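L-talarate/galactarate dehydratase (Salmonella typhimurium, PDB 2PP1) catalyses the magnesium-dependent dehydration of L-talarate and galactarate to 5-keto-4-deoxy-D-glucarate, and also epimerises L-talarate to galactarate. Local coordinates at residues I249-P254 with T272-G277. Residues are numbered along the deposited sequence; the frame is centred on the assembly and turned at random.
Sequences IWIEEP and TPIATG. With MG (magnesium ion), chain G.
Trp-250 lays one face of its indole against the methyl of Ala-275, a CH-pi contact in which CB stands 3.9 Å from the centroid of the five-membered ring and close to its normal. Torsion about CA–CB sets CG between the backbone N and the carbonyl carbon (chi1 73°), folding the ring over Ala-275. Strands 251-252 and 274-276 pair in parallel, joined through helix 260-269 as a beta-alpha-beta unit of the enolase-superfamily barrel. Three backbone bonds tie them: Ile-251 N to Pro-273 O, Ala-275 N to Ile-251 O (2.9 Å), and Glu-253 N to Ala-275 O.

On the helix side of the sheet, the side chains of Ile-251 and Thr-272 cross at about a right angle, with Ile-251 CG1 3.7 Å from Thr-272 CG2, while CD1 of Ile-274 reaches CB of Ile-251. At the start of the pairing, the ring of Pro-273 packs against Ile-249 O.

On the barrel-interior side, Glu-252 extends with CG anti to its own N (chi1 -180°), carrying the carboxylate to the metal. OE2 binds magnesium at 2.4 Å, alongside Asp-226 and Glu-278. OE1 takes the indole NE1-H of Trp-250 on its anti side at 3.1 Å, a bent bond (138°), forms a salt bridge with Lys-195 NZ and accepts a hydrogen bond from Gln-299 NE2. Further along, a water donates to Glu-253 OE2 and weakly accepts from Gly-277 N.

With one oxygen on the metal and the other held by three donors, the carboxylate probably has little freedom to rotate; Trp-250 is a second-shell residue bonded to this magnesium ligand, with Ala-275 lying against the face of its ring.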
loop_
_atom_site.group_PDB
_atom_site.type_symbol
_atom_site.label_atom_id
_atom_site.label_comp_id
_atom_site.label_asym_id
_atom_site.label_seq_id
_atom_site.Cartn_x
_atom_site.Cartn_y
_atom_site.Cartn_z
ATOM N N ILE A 249 28.753 6.364 -2.101
ATOM C CA ILE A 249 27.500 5.636 -2.248
ATOM C C ILE A 249 26.527 6.590 -2.932
ATOM O O ILE A 249 25.648 6.163 -3.686
ATOM C CB ILE A 249 26.914 5.198 -0.874
ATOM C CG1 ILE A 249 27.928 4.333 -0.126
ATOM C CG2 ILE A 249 25.617 4.429 -1.083
ATOM C CD1 ILE A 249 28.300 3.057 -0.870
ATOM N N TRP A 250 26.674 7.884 -2.646
ATOM C CA TRP A 250 25.847 8.898 -3.285
ATOM C C TRP A 250 26.275 10.321 -2.951
ATOM O O TRP A 250 27.031 10.556 -2.006
ATOM C CB TRP A 250 24.360 8.718 -2.926
ATOM C CG TRP A 250 23.967 9.109 -1.519
ATOM C CD1 TRP A 250 24.066 10.350 -0.948
ATOM C CD2 TRP A 250 23.371 8.259 -0.522
ATOM N NE1 TRP A 250 23.566 10.323 0.342
ATOM C CE2 TRP A 250 23.136 9.053 0.624
ATOM C CE3 TRP A 250 23.013 6.901 -0.488
ATOM C CZ2 TRP A 250 22.559 8.536 1.793
ATOM C CZ3 TRP A 250 22.437 6.384 0.684
ATOM C CH2 TRP A 250 22.220 7.204 1.802
ATOM N N ILE A 251 25.796 11.256 -3.764
ATOM C CA ILE A 251 26.029 12.686 -3.571
ATOM C C ILE A 251 24.599 13.149 -3.323
ATOM O O ILE A 251 23.715 12.935 -4.147
ATOM C CB ILE A 251 26.594 13.358 -4.848
ATOM C CG1 ILE A 251 27.971 12.767 -5.172
ATOM C CG2 ILE A 251 26.702 14.868 -4.643
ATOM C CD1 ILE A 251 28.533 13.206 -6.521
ATOM N N GLU A 252 24.368 13.769 -2.177
ATOM C CA GLU A 252 23.026 14.184 -1.798
ATOM C C GLU A 252 22.758 15.674 -1.929
ATOM O O GLU A 252 23.615 16.498 -1.626
ATOM C CB GLU A 252 22.766 13.739 -0.350
ATOM C CG GLU A 252 21.399 14.093 0.190
ATOM C CD GLU A 252 21.137 13.423 1.531
ATOM O OE1 GLU A 252 21.901 12.500 1.888
ATOM O OE2 GLU A 252 20.165 13.802 2.209
ATOM N N GLU A 253 21.540 16.003 -2.343
ATOM C CA GLU A 253 21.123 17.393 -2.533
ATOM C C GLU A 253 22.195 18.307 -3.106
ATOM O O GLU A 253 22.541 19.324 -2.503
ATOM C CB GLU A 253 20.611 17.991 -1.219
ATOM C CG GLU A 253 19.327 17.359 -0.740
ATOM C CD GLU A 253 18.559 18.251 0.197
ATOM O OE1 GLU A 253 19.052 18.543 1.303
ATOM O OE2 GLU A 253 17.448 18.672 -0.176
ATOM N N PRO A 254 22.744 17.958 -4.278
ATOM C CA PRO A 254 23.773 18.821 -4.863
ATOM C C PRO A 254 23.189 20.176 -5.243
ATOM O O PRO A 254 23.889 21.189 -5.221
ATOM C CB PRO A 254 24.234 18.034 -6.095
ATOM C CG PRO A 254 22.977 17.300 -6.504
ATOM C CD PRO A 254 22.475 16.799 -5.148
ATOM N N THR A 272 28.387 8.071 -10.164
ATOM C CA THR A 272 28.062 8.164 -8.743
ATOM C C THR A 272 26.574 8.434 -8.593
ATOM O O THR A 272 26.011 9.276 -9.289
ATOM C CB THR A 272 28.827 9.294 -8.050
ATOM O OG1 THR A 272 30.230 9.029 -8.119
ATOM C CG2 THR A 272 28.431 9.381 -6.586
ATOM N N PRO A 273 25.908 7.696 -7.695
ATOM C CA PRO A 273 24.475 7.926 -7.520
ATOM C C PRO A 273 24.170 9.314 -6.973
ATOM O O PRO A 273 24.982 9.920 -6.256
ATOM C CB PRO A 273 24.070 6.821 -6.550
ATOM C CG PRO A 273 25.021 5.718 -6.897
ATOM C CD PRO A 273 26.326 6.452 -7.022
ATOM N N ILE A 274 23.001 9.821 -7.343
ATOM C CA ILE A 274 22.542 11.113 -6.866
ATOM C C ILE A 274 21.351 10.843 -5.956
ATOM O O ILE A 274 20.504 9.998 -6.263
ATOM C CB ILE A 274 22.098 12.018 -8.031
ATOM C CG1 ILE A 274 23.299 12.329 -8.927
ATOM C CG2 ILE A 274 21.496 13.317 -7.485
ATOM C CD1 ILE A 274 24.431 13.051 -8.203
ATOM N N ALA A 275 21.286 11.553 -4.837
ATOM C CA ALA A 275 20.191 11.364 -3.896
ATOM C C ALA A 275 19.546 12.704 -3.531
ATOM O O ALA A 275 20.238 13.722 -3.432
ATOM C CB ALA A 275 20.713 10.658 -2.632
ATOM N N THR A 276 18.226 12.707 -3.338
ATOM C CA THR A 276 17.530 13.944 -2.968
ATOM C C THR A 276 16.087 13.687 -2.539
ATOM O O THR A 276 15.579 12.571 -2.689
ATOM C CB THR A 276 17.501 14.949 -4.142
ATOM O OG1 THR A 276 17.111 16.234 -3.654
ATOM C CG2 THR A 276 16.484 14.524 -5.189
ATOM N N GLY A 277 15.439 14.716 -1.994
ATOM C CA GLY A 277 14.045 14.577 -1.595
ATOM C C GLY A 277 13.657 14.867 -0.149
ATOM O O GLY A 277 12.474 15.058 0.166
HETATM MG MG MG G . 20.462 15.587 3.814
HETATM O O HOH W 1 15.131 17.656 -0.943
HETATM O O HOH W 2 20.293 16.907 2.256
#